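Local coordinates for mating-type switching protein swi5 (Schizosaccharomyces pombe, PDB 3VIQ), which forms a complex with Sfr1 that activates Rad51-mediated strand exchange, and is required for normal mating-type switching and recombinational DNA repair, at residues D26-A29 with K30-N33. Sequence-based numbering, arbitrary orientation.
Sequences DALA and KLKN
The flat groups here are peptide carbonyls, and both are met over a face: Lys30 N lies 58° out of the carbonyl plane of Ala27, and Leu31 N 62° out of that of Leu28. Both pairs are i to i+3 hydrogen bonds, Lys30 N to Ala27 O at 3.1 Å and the straighter Leu31 N to Leu28 O at 3.2 Å. The Leu31 side chain leans on the same carbonyls, its CB 3.5 Å from Leu28 O and its CG 3.9 Å from Ala27 O. With CG beside the backbone N (chi1 -59°), its CD1 comes within 4.0 Å of Leu28 CD2 where the two leucines cross at a slant. The aliphatic chain of Lys30, extended beyond CG, runs back alongside Asp26 O, its CD 4.0 Å away. Its ammonium NZ stays 6.5 Å from Asp26 OD2, too far for a salt bridge. Ala27, Leu28 and Leu31 also pack on alanines of the Sfr1 chain, and Glu33 of that chain accepts hydrogen bonds from Lys32 N and Asn33 N. Consecutive i to i+3 bonds of this kind form the 3-10-like turn that often closes the C-terminal end of an alpha-helix, here between helix 3-29 and helix 36-67.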
# COMPACT_ATOMS: atom_id res chain seq x y z
N ASP B 26 21.77 -15.02 15.83
CA ASP B 26 21.11 -16.31 15.63
C ASP B 26 19.88 -16.16 14.74
O ASP B 26 19.63 -17.03 13.91
CB ASP B 26 20.67 -16.92 16.95
CG ASP B 26 21.83 -17.36 17.81
OD1 ASP B 26 23.01 -17.24 17.39
OD2 ASP B 26 21.55 -17.84 18.92
N ALA B 27 19.09 -15.09 14.91
CA ALA B 27 17.91 -14.93 14.08
C ALA B 27 18.29 -14.69 12.63
O ALA B 27 17.73 -15.31 11.75
CB ALA B 27 16.98 -13.86 14.61
N LEU B 28 19.29 -13.85 12.39
CA LEU B 28 19.75 -13.56 11.02
C LEU B 28 20.33 -14.78 10.32
O LEU B 28 20.27 -14.88 9.09
CB LEU B 28 20.79 -12.46 11.03
CG LEU B 28 20.25 -11.09 11.45
CD1 LEU B 28 21.38 -10.05 11.47
CD2 LEU B 28 19.10 -10.65 10.51
N ALA B 29 20.89 -15.69 11.11
CA ALA B 29 21.49 -16.90 10.58
C ALA B 29 20.46 -17.80 9.97
O ALA B 29 20.81 -18.57 9.11
CB ALA B 29 22.30 -17.67 11.67
N LYS B 30 19.21 -17.70 10.40
CA LYS B 30 18.14 -18.53 9.85
C LYS B 30 17.57 -18.02 8.52
O LYS B 30 16.72 -18.67 7.93
CB LYS B 30 17.00 -18.68 10.86
CG LYS B 30 17.36 -19.58 12.02
CD LYS B 30 16.47 -19.35 13.22
CE LYS B 30 16.94 -20.19 14.43
NZ LYS B 30 16.25 -19.80 15.70
N LEU B 31 18.06 -16.89 8.04
CA LEU B 31 17.51 -16.25 6.86
C LEU B 31 18.37 -16.51 5.63
O LEU B 31 19.59 -16.47 5.70
CB LEU B 31 17.40 -14.75 7.08
CG LEU B 31 16.55 -14.23 8.24
CD1 LEU B 31 16.52 -12.70 8.23
CD2 LEU B 31 15.13 -14.79 8.18
N LYS B 32 17.72 -16.77 4.50
CA LYS B 32 18.40 -16.84 3.21
C LYS B 32 19.01 -15.49 2.89
O LYS B 32 20.12 -15.42 2.40
CB LYS B 32 17.41 -17.22 2.10
CG LYS B 32 18.03 -17.32 0.71
CD LYS B 32 17.13 -18.08 -0.30
CE LYS B 32 17.69 -18.00 -1.74
NZ LYS B 32 17.66 -19.31 -2.47
N ASN B 33 18.28 -14.43 3.17
CA ASN B 33 18.76 -13.09 2.93
C ASN B 33 18.90 -12.36 4.29
O ASN B 33 17.94 -12.23 5.03
CB ASN B 33 17.79 -12.39 1.97
CG ASN B 33 18.16 -10.94 1.72
OD1 ASN B 33 19.28 -10.52 2.00
ND2 ASN B 33 17.20 -10.16 1.20